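Local coordinates for protein probable benzoylformate decarboxylase (Rhodococcus jostii, PDB 7ORX) that belongs to the thiamine diphosphate-dependent enzyme family and binds thiamine diphosphate, as an assembly of four chains, at residues T21-N26 and A67-L72; Y44-H49 and A440-A445; L48-V53 and S78-G83; L95-G100 and P156-V161. One frame throughout, in Å; residues are numbered along the deposited sequence.

How the interactions relate
All four contacts are buried, and they differ in what they join. Interactions 1 and 4 are neighbouring pairs of one parallel sheet, linked where strands 68-73 and 95-101 run side by side; both rest on backbone bonds and mainly apolar side chains, each with one aromatic ring. Interaction 2 lies at the outer strand 43-46 of that sheet in this chain, where a helix from the C-terminal thiamine diphosphate-binding part packs through a tryptophan, a serine and a water. Interaction 3 shares Leu48 and His49 with it and is more polar. It meets thiamine diphosphate, which interaction 1 also reaches through Asn26. A Ser78-Tyr158 bond ties interaction 3 to interaction 4.

Interaction 1 (T21-N26 and A67-L72); sequences TTVFGN and ATLVNL
The Phe24 ring turns an edge to the backbone of 67-72: Leu69 O lies near the ring plane, 3.8 Å from Phe24 CD1. Thr68 CG2 approaches the ring obliquely, 3.6 Å from Phe24 CE1. With CG beside its own backbone N (chi1 -63°), Phe24 carries its ring back toward the start of the partner strand, which brings it to Thr68. The backbones pair as parallel strands. Phe24 spends both its polar backbone atoms on this neighbour: its N gives a nearly straight bond to Leu69 O (3.1 Å, 173°), and its O takes Asn71 N at 2.9 Å. The carbonyl is also approached by the CA-H of Val70, CA to Phe24 O 3.3 Å. Beyond Gly25 the pairing fades into a weak bond, Asn26 N to Asn71 O at 3.4 Å, and Asn26 enters the thiamine diphosphate pocket. On the sheet face away from Phe24, Val23 and Leu69 lie side by side, CG2 to CD2 3.8 Å. Helix 50-64 covers the Phe24 face, where Tyr60 meets the Phe24 ring and Ala57 meets Val70. Strand 43-46 flanks 22-25 and strand 95-101 flanks 68-73, which places this pair inside the parallel sheet of the N-terminal thiamine diphosphate-binding domain.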
loop_
_atom_site.group_PDB
_atom_site.type_symbol
_atom_site.label_atom_id
_atom_site.label_comp_id
_atom_site.label_asym_id
_atom_site.label_seq_id
_atom_site.Cartn_x
_atom_site.Cartn_y
_atom_site.Cartn_z
ATOM N N THR C 21 3.694 18.468 -25.560
ATOM C CA THR C 21 3.093 18.288 -26.900
ATOM C C THR C 21 3.621 17.025 -27.605
ATOM O O THR C 21 3.151 16.751 -28.708
ATOM C CB THR C 21 3.349 19.542 -27.721
ATOM O OG1 THR C 21 4.713 19.874 -27.501
ATOM C CG2 THR C 21 2.472 20.686 -27.286
ATOM N N THR C 22 4.499 16.257 -26.965
ATOM C CA THR C 22 4.980 14.966 -27.478
ATOM C C THR C 22 4.498 13.860 -26.554
ATOM O O THR C 22 4.811 13.900 -25.379
ATOM C CB THR C 22 6.502 14.993 -27.596
ATOM O OG1 THR C 22 6.812 16.146 -28.366
ATOM C CG2 THR C 22 7.064 13.750 -28.240
ATOM N N VAL C 23 3.752 12.915 -27.073
ATOM C CA VAL C 23 3.077 11.877 -26.247
ATOM C C VAL C 23 3.599 10.482 -26.667
ATOM O O VAL C 23 3.510 10.140 -27.864
ATOM C CB VAL C 23 1.560 12.009 -26.436
ATOM C CG1 VAL C 23 0.788 11.006 -25.608
ATOM C CG2 VAL C 23 1.120 13.404 -26.152
ATOM N N PHE C 24 4.132 9.703 -25.744
ATOM C CA PHE C 24 4.632 8.340 -26.026
ATOM C C PHE C 24 3.542 7.371 -25.581
ATOM O O PHE C 24 3.028 7.609 -24.506
ATOM C CB PHE C 24 5.966 8.164 -25.312
ATOM C CG PHE C 24 7.048 9.108 -25.789
ATOM C CD1 PHE C 24 7.154 10.400 -25.291
ATOM C CD2 PHE C 24 7.952 8.709 -26.755
ATOM C CE1 PHE C 24 8.165 11.244 -25.726
ATOM C CE2 PHE C 24 8.953 9.564 -27.186
ATOM C CZ PHE C 24 9.060 10.832 -26.670
ATOM N N GLY C 25 3.151 6.376 -26.368
ATOM C CA GLY C 25 1.975 5.574 -26.017
ATOM C C GLY C 25 2.011 4.182 -26.628
ATOM O O GLY C 25 2.720 3.952 -27.622
ATOM N N ASN C 26 1.328 3.245 -25.992
ATOM C CA ASN C 26 0.801 2.034 -26.626
ATOM C C ASN C 26 -0.676 1.987 -26.267
ATOM O O ASN C 26 -1.028 1.867 -25.097
ATOM C CB ASN C 26 1.495 0.768 -26.138
ATOM C CG ASN C 26 1.020 -0.468 -26.890
ATOM O OD1 ASN C 26 0.130 -1.187 -26.413
ATOM N ND2 ASN C 26 1.588 -0.690 -28.069
ATOM N N ALA C 67 9.417 17.901 -18.417
ATOM C CA ALA C 67 8.401 16.872 -18.101
ATOM C C ALA C 67 7.936 16.252 -19.409
ATOM O O ALA C 67 7.973 16.963 -20.390
ATOM C CB ALA C 67 7.243 17.493 -17.364
ATOM N N THR C 68 7.512 14.987 -19.433
ATOM C CA THR C 68 7.161 14.279 -20.699
ATOM C C THR C 68 5.972 13.357 -20.503
ATOM O O THR C 68 5.949 12.689 -19.495
ATOM C CB THR C 68 8.364 13.466 -21.187
ATOM O OG1 THR C 68 9.388 14.429 -21.412
ATOM C CG2 THR C 68 8.117 12.668 -22.447
ATOM N N LEU C 69 5.060 13.303 -21.458
ATOM C CA LEU C 69 3.761 12.625 -21.243
ATOM C C LEU C 69 3.828 11.207 -21.795
ATOM O O LEU C 69 4.245 11.022 -22.919
ATOM C CB LEU C 69 2.654 13.436 -21.933
ATOM C CG LEU C 69 1.225 12.948 -21.704
ATOM C CD1 LEU C 69 0.853 12.932 -20.223
ATOM C CD2 LEU C 69 0.255 13.843 -22.462
ATOM N N VAL C 70 3.350 10.249 -21.037
ATOM C CA VAL C 70 3.228 8.836 -21.481
ATOM C C VAL C 70 1.752 8.458 -21.369
ATOM O O VAL C 70 1.141 8.943 -20.437
ATOM C CB VAL C 70 4.102 7.961 -20.580
ATOM C CG1 VAL C 70 3.933 6.499 -20.901
ATOM C CG2 VAL C 70 5.554 8.409 -20.636
ATOM N N ASN C 71 1.210 7.621 -22.249
ATOM C CA ASN C 71 -0.195 7.176 -22.164
ATOM C C ASN C 71 -0.242 5.661 -22.361
ATOM O O ASN C 71 0.058 5.161 -23.462
ATOM C CB ASN C 71 -1.054 7.934 -23.164
ATOM C CG ASN C 71 -2.518 7.554 -23.100
ATOM O OD1 ASN C 71 -3.095 7.421 -22.022
ATOM N ND2 ASN C 71 -3.130 7.375 -24.258
ATOM N N LEU C 72 -0.636 4.916 -21.343
ATOM C CA LEU C 72 -0.565 3.444 -21.340
ATOM C C LEU C 72 -1.964 2.875 -21.156
ATOM O O LEU C 72 -2.887 3.629 -20.811
ATOM C CB LEU C 72 0.322 3.020 -20.173
ATOM C CG LEU C 72 1.756 3.518 -20.240
ATOM C CD1 LEU C 72 2.501 3.194 -18.944
ATOM C CD2 LEU C 72 2.474 2.910 -21.434
#

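Interaction 2 (Y44-H49 and A440-A445); sequences YVLGLH and ALWSAA
Ser443 OG is gripped from two directions: it donates to Leu46 O at 2.7 Å and receives a bond from a water 3.0 Å away. That water in turn accepts a bond from Leu48 N at 3.0 Å, so direct and bridged bonds together hold the end of strand 43-46 and the loop after it to helix 440-447. The contact joins the two thiamine diphosphate-binding domains of one chain, the strand from the N-terminal domain and the helix from the C-terminal one. The Ser443 hydroxyl meets Leu46 O in the carbonyl plane, on a lone pair, with a C=O...OG angle of 139°. Leu48 sits on one face of the Trp442 indole. Its CD2 is 3.8 Å from the centroid of the six-membered ring and 12° off the normal, a CH-pi contact, while Leu48 CD1 lies 3.5 Å from Trp442 CG. Trp442 sends CG anti to its backbone N (chi1 -177°), which lays one face of the indole against Leu48. Its NE1 is satisfied by Pro482 O of the second subunit, and Tyr493 of helix 486-493 packs on both Leu48 and Trp442. Leu46 reaches the far end of the indole obliquely, CD2 to Trp442 CH2 3.5 Å.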
loop_
_atom_site.group_PDB
_atom_site.type_symbol
_atom_site.label_atom_id
_atom_site.label_comp_id
_atom_site.label_asym_id
_atom_site.label_seq_id
_atom_site.Cartn_x
_atom_site.Cartn_y
_atom_site.Cartn_z
ATOM N N TYR C 44 2.098 11.972 -31.487
ATOM C CA TYR C 44 2.013 10.697 -30.748
ATOM C C TYR C 44 3.144 9.800 -31.250
ATOM O O TYR C 44 3.360 9.686 -32.475
ATOM C CB TYR C 44 0.639 10.080 -30.956
ATOM C CG TYR C 44 0.338 8.863 -30.126
ATOM C CD1 TYR C 44 -0.180 8.964 -28.845
ATOM C CD2 TYR C 44 0.534 7.600 -30.646
ATOM C CE1 TYR C 44 -0.507 7.833 -28.106
ATOM C CE2 TYR C 44 0.248 6.455 -29.915
ATOM C CZ TYR C 44 -0.310 6.570 -28.651
ATOM O OH TYR C 44 -0.582 5.420 -27.956
ATOM N N VAL C 45 3.892 9.195 -30.337
ATOM C CA VAL C 45 4.979 8.264 -30.719
ATOM C C VAL C 45 4.603 6.869 -30.210
ATOM O O VAL C 45 4.628 6.623 -29.034
ATOM C CB VAL C 45 6.326 8.764 -30.185
ATOM C CG1 VAL C 45 7.414 7.819 -30.620
ATOM C CG2 VAL C 45 6.656 10.178 -30.636
ATOM N N LEU C 46 4.188 6.002 -31.102
ATOM C CA LEU C 46 3.760 4.637 -30.729
ATOM C C LEU C 46 5.006 3.758 -30.476
ATOM O O LEU C 46 5.977 3.830 -31.259
ATOM C CB LEU C 46 2.887 4.117 -31.878
ATOM C CG LEU C 46 2.487 2.647 -31.832
ATOM C CD1 LEU C 46 1.582 2.361 -30.643
ATOM C CD2 LEU C 46 1.798 2.257 -33.130
ATOM N N GLY C 47 4.962 2.963 -29.414
ATOM C CA GLY C 47 5.893 1.855 -29.141
ATOM C C GLY C 47 5.107 0.560 -29.024
ATOM O O GLY C 47 3.937 0.627 -28.587
ATOM N N LEU C 48 5.670 -0.574 -29.480
ATOM C CA LEU C 48 4.905 -1.851 -29.605
ATOM C C LEU C 48 4.770 -2.559 -28.253
ATOM O O LEU C 48 4.092 -3.609 -28.218
ATOM C CB LEU C 48 5.613 -2.754 -30.599
ATOM C CG LEU C 48 5.797 -2.150 -31.968
ATOM C CD1 LEU C 48 6.577 -3.085 -32.824
ATOM C CD2 LEU C 48 4.484 -1.917 -32.622
ATOM N N HIS C 49 5.341 -1.966 -27.204
ATOM C CA HIS C 49 5.587 -2.589 -25.893
ATOM C C HIS C 49 5.780 -1.431 -24.909
ATOM O O HIS C 49 6.403 -0.434 -25.271
ATOM C CB HIS C 49 6.772 -3.559 -26.015
ATOM C CG HIS C 49 7.063 -4.263 -24.746
ATOM N ND1 HIS C 49 6.256 -5.286 -24.292
ATOM C CD2 HIS C 49 7.988 -4.053 -23.786
ATOM C CE1 HIS C 49 6.648 -5.679 -23.086
ATOM N NE2 HIS C 49 7.713 -4.923 -22.744
ATOM N N ALA C 440 11.778 -1.156 -29.770
ATOM C CA ALA C 440 11.972 0.288 -30.005
ATOM C C ALA C 440 12.617 0.517 -31.362
ATOM O O ALA C 440 12.580 1.670 -31.850
ATOM C CB ALA C 440 12.812 0.901 -28.939
ATOM N N LEU C 441 13.196 -0.518 -31.966
ATOM C CA LEU C 441 13.776 -0.377 -33.318
ATOM C C LEU C 441 12.673 -0.051 -34.320
ATOM O O LEU C 441 12.919 0.761 -35.228
ATOM C CB LEU C 441 14.486 -1.673 -33.695
ATOM C CG LEU C 441 15.841 -1.895 -33.047
ATOM C CD1 LEU C 441 16.399 -3.227 -33.518
ATOM C CD2 LEU C 441 16.789 -0.741 -33.382
ATOM N N TRP C 442 11.502 -0.669 -34.168
ATOM C CA TRP C 442 10.298 -0.378 -34.997
ATOM C C TRP C 442 9.964 1.114 -34.948
ATOM O O TRP C 442 9.798 1.701 -36.018
ATOM C CB TRP C 442 9.111 -1.191 -34.512
ATOM C CG TRP C 442 7.894 -0.998 -35.353
ATOM C CD1 TRP C 442 7.598 -1.663 -36.509
ATOM C CD2 TRP C 442 6.807 -0.097 -35.102
ATOM N NE1 TRP C 442 6.395 -1.233 -36.995
ATOM C CE2 TRP C 442 5.877 -0.286 -36.138
ATOM C CE3 TRP C 442 6.529 0.842 -34.122
ATOM C CZ2 TRP C 442 4.693 0.442 -36.218
ATOM C CZ3 TRP C 442 5.346 1.555 -34.192
ATOM C CH2 TRP C 442 4.449 1.356 -35.230
ATOM N N SER C 443 9.935 1.701 -33.755
ATOM C CA SER C 443 9.633 3.135 -33.568
ATOM C C SER C 443 10.657 3.964 -34.336
ATOM O O SER C 443 10.266 4.846 -35.082
ATOM C CB SER C 443 9.553 3.476 -32.118
ATOM O OG SER C 443 8.460 2.769 -31.535
ATOM N N ALA C 444 11.925 3.637 -34.248
ATOM C CA ALA C 444 12.988 4.350 -34.995
ATOM C C ALA C 444 12.726 4.269 -36.494
ATOM O O ALA C 444 12.930 5.279 -37.227
ATOM C CB ALA C 444 14.311 3.748 -34.621
ATOM N N ALA C 445 12.320 3.090 -36.965
ATOM C CA ALA C 445 12.052 2.876 -38.400
ATOM C C ALA C 445 10.856 3.711 -38.823
ATOM O O ALA C 445 11.040 4.528 -39.723
ATOM C CB ALA C 445 11.813 1.410 -38.696
HETATM O O HOH W 1 8.484 0.114 -30.109
#

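Interaction 3 (L48-V53 and S78-G83); sequences LHEGAV and SGNAMG. With TPP (thiamine diphosphate), chain K.
Glu50 and Asn80 meet beside thiamine diphosphate, in the arrangement familiar from this enzyme family, where a glutamate faces N1' of the aminopyrimidine ring. The direct hydrogen bond between the segments runs from Asn80 ND2 to Glu50 OE1, 3.3 Å with an angle of 157° at the hydrogen. Glu50 OE1 lies near the plane of the Asn80 amide, but ND2 comes to it from above the carboxylate, 56° out of that plane; the two flat groups are turned 49° apart. Glu50 bends at its second torsion, which brings one carboxylate oxygen to Asn80 and the other to the ligand.

Ligand contacts come from both residues. Glu50 OE2 is 2.7 Å from N1' of thiamine diphosphate, and Asn80 ND2 is 3.5 Å from its methyl carbon CM2. The amide therefore borders both the carboxylate and the methyl group of the pyrimidine, and may bias how the carboxylate is turned. Elsewhere the ligand is hydrogen-bonded by the second subunit, among others by Ser433 and Gly404.

A water links the two segments as well: it donates to Asn80 O at 2.6 Å and stands 3.3 Å from His49 NE2. His49 is the N-cap of helix 50-64, and its ring meets His49 of the second subunit.

Apolar contact is slight. A type I turn from Gly79 to Met82 brings Ala81 against the first turn of helix 50-64: CA of Gly51 approaches CA of Ala81 to 4.5 Å, and Ala81 CB lies 4.3 Å from Glu50 CB.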
loop_
_atom_site.group_PDB
_atom_site.type_symbol
_atom_site.label_atom_id
_atom_site.label_comp_id
_atom_site.label_asym_id
_atom_site.label_seq_id
_atom_site.Cartn_x
_atom_site.Cartn_y
_atom_site.Cartn_z
ATOM N N LEU C 48 5.670 -0.574 -29.480
ATOM C CA LEU C 48 4.905 -1.851 -29.605
ATOM C C LEU C 48 4.770 -2.559 -28.253
ATOM O O LEU C 48 4.092 -3.609 -28.218
ATOM C CB LEU C 48 5.613 -2.754 -30.599
ATOM C CG LEU C 48 5.797 -2.150 -31.968
ATOM C CD1 LEU C 48 6.577 -3.085 -32.824
ATOM C CD2 LEU C 48 4.484 -1.917 -32.622
ATOM N N HIS C 49 5.341 -1.966 -27.204
ATOM C CA HIS C 49 5.587 -2.589 -25.893
ATOM C C HIS C 49 5.780 -1.431 -24.909
ATOM O O HIS C 49 6.403 -0.434 -25.271
ATOM C CB HIS C 49 6.772 -3.559 -26.015
ATOM C CG HIS C 49 7.063 -4.263 -24.746
ATOM N ND1 HIS C 49 6.256 -5.286 -24.292
ATOM C CD2 HIS C 49 7.988 -4.053 -23.786
ATOM C CE1 HIS C 49 6.648 -5.679 -23.086
ATOM N NE2 HIS C 49 7.713 -4.923 -22.744
ATOM N N GLU C 50 5.186 -1.520 -23.727
ATOM C CA GLU C 50 5.024 -0.351 -22.823
ATOM C C GLU C 50 6.369 -0.009 -22.196
ATOM O O GLU C 50 6.613 1.169 -21.935
ATOM C CB GLU C 50 3.978 -0.661 -21.765
ATOM C CG GLU C 50 2.586 -0.780 -22.340
ATOM C CD GLU C 50 2.166 -2.107 -22.989
ATOM O OE1 GLU C 50 3.014 -3.075 -23.085
ATOM O OE2 GLU C 50 0.967 -2.193 -23.428
ATOM N N GLY C 51 7.202 -1.008 -21.938
ATOM C CA GLY C 51 8.560 -0.785 -21.406
ATOM C C GLY C 51 9.419 0.022 -22.369
ATOM O O GLY C 51 10.154 0.937 -21.929
ATOM N N ALA C 52 9.302 -0.269 -23.650
ATOM C CA ALA C 52 9.947 0.506 -24.721
ATOM C C ALA C 52 9.366 1.920 -24.740
ATOM O O ALA C 52 10.157 2.876 -24.745
ATOM C CB ALA C 52 9.751 -0.210 -26.040
ATOM N N VAL C 53 8.034 2.044 -24.735
ATOM C CA VAL C 53 7.352 3.369 -24.732
ATOM C C VAL C 53 7.961 4.228 -23.625
ATOM O O VAL C 53 8.298 5.391 -23.806
ATOM C CB VAL C 53 5.856 3.181 -24.466
ATOM C CG1 VAL C 53 5.175 4.468 -24.023
ATOM C CG2 VAL C 53 5.162 2.562 -25.656
ATOM N N SER C 78 0.234 -0.723 -17.894
ATOM C CA SER C 78 0.951 -0.037 -16.782
ATOM C C SER C 78 1.979 -0.985 -16.153
ATOM O O SER C 78 3.132 -0.531 -15.935
ATOM C CB SER C 78 -0.015 0.517 -15.745
ATOM O OG SER C 78 -0.747 1.540 -16.350
ATOM N N GLY C 79 1.560 -2.220 -15.846
ATOM C CA GLY C 79 2.405 -3.271 -15.256
ATOM C C GLY C 79 3.640 -3.539 -16.123
ATOM O O GLY C 79 4.754 -3.624 -15.559
ATOM N N ASN C 80 3.480 -3.646 -17.452
ATOM C CA ASN C 80 4.592 -3.899 -18.401
ATOM C C ASN C 80 5.674 -2.800 -18.288
ATOM O O ASN C 80 6.856 -3.082 -18.696
ATOM C CB ASN C 80 4.056 -4.108 -19.825
ATOM C CG ASN C 80 3.536 -5.519 -20.081
ATOM O OD1 ASN C 80 3.810 -6.464 -19.334
ATOM N ND2 ASN C 80 2.807 -5.693 -21.167
ATOM N N ALA C 81 5.344 -1.621 -17.706
ATOM C CA ALA C 81 6.238 -0.434 -17.616
ATOM C C ALA C 81 6.908 -0.273 -16.234
ATOM O O ALA C 81 7.766 0.610 -16.088
ATOM C CB ALA C 81 5.461 0.786 -18.007
ATOM N N MET C 82 6.582 -1.107 -15.255
ATOM C CA MET C 82 7.111 -0.988 -13.873
ATOM C C MET C 82 8.625 -1.088 -13.855
ATOM O O MET C 82 9.260 -0.313 -13.162
ATOM C CB MET C 82 6.522 -2.083 -12.997
ATOM C CG MET C 82 5.032 -1.882 -12.809
ATOM S SD MET C 82 4.665 -1.440 -11.125
ATOM C CE MET C 82 5.578 0.105 -10.990
ATOM N N GLY C 83 9.187 -2.030 -14.605
ATOM C CA GLY C 83 10.650 -2.212 -14.703
ATOM C C GLY C 83 11.313 -0.935 -15.168
ATOM O O GLY C 83 12.254 -0.438 -14.485
HETATM N "N1'" TPP K . -1.180 -3.430 -24.392
HETATM C "C2'" TPP K . -1.396 -4.503 -23.620
HETATM C CM2 TPP K . -0.266 -4.999 -22.779
HETATM N "N3'" TPP K . -2.551 -5.165 -23.534
HETATM C "C4'" TPP K . -3.573 -4.725 -24.282
HETATM N "N4'" TPP K . -4.735 -5.395 -24.172
HETATM C "C5'" TPP K . -3.439 -3.613 -25.142
HETATM C "C6'" TPP K . -2.203 -2.995 -25.145
HETATM C "C7'" TPP K . -4.581 -3.115 -25.995
HETATM N N3 TPP K . -4.944 -4.054 -27.068
HETATM C C2 TPP K . -5.906 -4.964 -26.925
HETATM S S1 TPP K . -6.519 -5.435 -28.442
HETATM C C5 TPP K . -5.084 -4.806 -29.199
HETATM C C4 TPP K . -4.348 -4.067 -28.335
HETATM C CM4 TPP K . -3.069 -3.348 -28.641
HETATM C C6 TPP K . -4.769 -5.119 -30.640
HETATM C C7 TPP K . -3.810 -6.289 -30.808
HETATM O O7 TPP K . -3.552 -6.496 -32.228
HETATM P PA TPP K . -3.483 -7.983 -32.853
HETATM O O1A TPP K . -2.867 -8.917 -31.868
HETATM O O2A TPP K . -2.905 -7.725 -34.202
HETATM O O3A TPP K . -4.997 -8.478 -32.983
HETATM P PB TPP K . -6.105 -8.163 -34.089
HETATM O O1B TPP K . -6.773 -9.480 -34.444
HETATM O O2B TPP K . -7.048 -7.209 -33.417
HETATM O O3B TPP K . -5.364 -7.543 -35.247
HETATM O O HOH W 2 7.836 -5.399 -19.526
#

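Interaction 4 (L95-G100 and P156-V161); sequences LVVTAG and PVYVSV
Strand segments 95-100 and 157-161 run parallel, their axes 4.7 Å apart at closest approach and at 21° to each other, and five backbone hydrogen bonds alternate between them from Leu95 O with Val157 N to Ala99 O with Val161 N. They are adjacent inner strands of the six-stranded parallel sheet, with 68-73 on one side and 128-130 on the other. Tyr158 reaches across to two residues of the partner. A chi1 of -179° swings its ring away from its own N and along that strand, past Val97 (CG1 to Tyr158 CD1 3.9 Å) to meet Ala99 obliquely, with Ala99 CB 3.6 Å from Tyr158 CZ. On the other face, Val96 and Val157 lie side by side. With CG1 beside the backbone N (chi1 -54°), Val157 points CG2 at the neighbouring strand, 3.7 Å from Val96 CA. Helix 138-149 packs on Val157 and Val159, helix 50-64 on Leu95 and Val97. A water donates to Ser160 OG at 2.9 Å and is weakly linked to Gly100 O and Tyr158 OH. Backbone bonds thus set the register, side-chain contacts are mainly carbon to carbon, and polar ends turn outside the pair: Thr98 to Val70, Tyr158 to Ser78, Ser160 to Glu131.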
loop_
_atom_site.group_PDB
_atom_site.type_symbol
_atom_site.label_atom_id
_atom_site.label_comp_id
_atom_site.label_asym_id
_atom_site.label_seq_id
_atom_site.Cartn_x
_atom_site.Cartn_y
_atom_site.Cartn_z
ATOM N N LEU C 95 8.690 12.039 -15.751
ATOM C CA LEU C 95 7.649 11.397 -16.589
ATOM C C LEU C 95 6.289 11.590 -15.926
ATOM O O LEU C 95 6.135 11.285 -14.721
ATOM C CB LEU C 95 7.903 9.895 -16.705
ATOM C CG LEU C 95 9.254 9.489 -17.287
ATOM C CD1 LEU C 95 9.292 7.964 -17.517
ATOM C CD2 LEU C 95 9.524 10.213 -18.594
ATOM N N VAL C 96 5.303 11.984 -16.709
ATOM C CA VAL C 96 3.886 12.050 -16.273
ATOM C C VAL C 96 3.166 10.889 -16.954
ATOM O O VAL C 96 2.939 10.958 -18.157
ATOM C CB VAL C 96 3.319 13.398 -16.698
ATOM C CG1 VAL C 96 1.875 13.494 -16.289
ATOM C CG2 VAL C 96 4.162 14.531 -16.158
ATOM N N VAL C 97 2.880 9.825 -16.240
ATOM C CA VAL C 97 2.333 8.615 -16.890
ATOM C C VAL C 97 0.833 8.588 -16.638
ATOM O O VAL C 97 0.460 8.388 -15.491
ATOM C CB VAL C 97 2.995 7.377 -16.281
ATOM C CG1 VAL C 97 2.499 6.089 -16.915
ATOM C CG2 VAL C 97 4.502 7.486 -16.331
ATOM N N THR C 98 0.010 8.778 -17.670
ATOM C CA THR C 98 -1.457 8.581 -17.610
ATOM C C THR C 98 -1.814 7.174 -18.123
ATOM O O THR C 98 -1.230 6.701 -19.102
ATOM C CB THR C 98 -2.178 9.655 -18.417
ATOM O OG1 THR C 98 -1.929 9.382 -19.793
ATOM C CG2 THR C 98 -1.698 11.057 -18.103
ATOM N N ALA C 99 -2.784 6.535 -17.487
ATOM C CA ALA C 99 -3.299 5.218 -17.895
ATOM C C ALA C 99 -4.808 5.331 -18.110
ATOM O O ALA C 99 -5.474 5.953 -17.304
ATOM C CB ALA C 99 -2.961 4.217 -16.823
ATOM N N GLY C 100 -5.325 4.756 -19.184
ATOM C CA GLY C 100 -6.768 4.552 -19.358
ATOM C C GLY C 100 -7.330 3.617 -18.299
ATOM O O GLY C 100 -6.703 2.617 -17.941
ATOM N N PRO C 156 8.907 10.448 -11.507
ATOM C CA PRO C 156 7.693 10.043 -12.189
ATOM C C PRO C 156 6.431 10.002 -11.327
ATOM O O PRO C 156 6.497 9.686 -10.136
ATOM C CB PRO C 156 8.053 8.632 -12.692
ATOM C CG PRO C 156 9.046 8.127 -11.698
ATOM C CD PRO C 156 9.829 9.337 -11.249
ATOM N N VAL C 157 5.308 10.278 -11.979
ATOM C CA VAL C 157 3.953 10.422 -11.351
ATOM C C VAL C 157 2.969 9.616 -12.208
ATOM O O VAL C 157 3.234 9.458 -13.407
ATOM C CB VAL C 157 3.578 11.911 -11.284
ATOM C CG1 VAL C 157 4.660 12.683 -10.583
ATOM C CG2 VAL C 157 3.420 12.502 -12.661
ATOM N N TYR C 158 1.883 9.126 -11.639
ATOM C CA TYR C 158 0.926 8.270 -12.360
ATOM C C TYR C 158 -0.485 8.767 -12.088
ATOM O O TYR C 158 -0.784 9.049 -10.972
ATOM C CB TYR C 158 1.059 6.839 -11.873
ATOM C CG TYR C 158 0.169 5.809 -12.523
ATOM C CD1 TYR C 158 0.465 5.252 -13.754
ATOM C CD2 TYR C 158 -0.902 5.291 -11.836
ATOM C CE1 TYR C 158 -0.326 4.259 -14.314
ATOM C CE2 TYR C 158 -1.698 4.293 -12.369
ATOM C CZ TYR C 158 -1.398 3.756 -13.607
ATOM O OH TYR C 158 -2.204 2.775 -14.114
ATOM N N VAL C 159 -1.307 8.841 -13.120
ATOM C CA VAL C 159 -2.706 9.309 -13.050
ATOM C C VAL C 159 -3.528 8.302 -13.847
ATOM O O VAL C 159 -3.249 8.172 -15.040
ATOM C CB VAL C 159 -2.833 10.720 -13.635
ATOM C CG1 VAL C 159 -4.276 11.144 -13.613
ATOM C CG2 VAL C 159 -1.963 11.718 -12.906
ATOM N N SER C 160 -4.500 7.632 -13.227
ATOM C CA SER C 160 -5.399 6.666 -13.918
ATOM C C SER C 160 -6.708 7.384 -14.177
ATOM O O SER C 160 -7.246 7.826 -13.220
ATOM C CB SER C 160 -5.574 5.394 -13.084
ATOM O OG SER C 160 -6.722 4.640 -13.442
ATOM N N VAL C 161 -7.169 7.518 -15.420
ATOM C CA VAL C 161 -8.411 8.281 -15.754
ATOM C C VAL C 161 -9.405 7.340 -16.442
ATOM O O VAL C 161 -9.095 6.762 -17.497
ATOM C CB VAL C 161 -8.105 9.506 -16.632
ATOM C CG1 VAL C 161 -9.384 10.256 -16.920
ATOM C CG2 VAL C 161 -7.013 10.373 -16.036
HETATM O O HOH W 3 -5.426 2.490 -14.864
#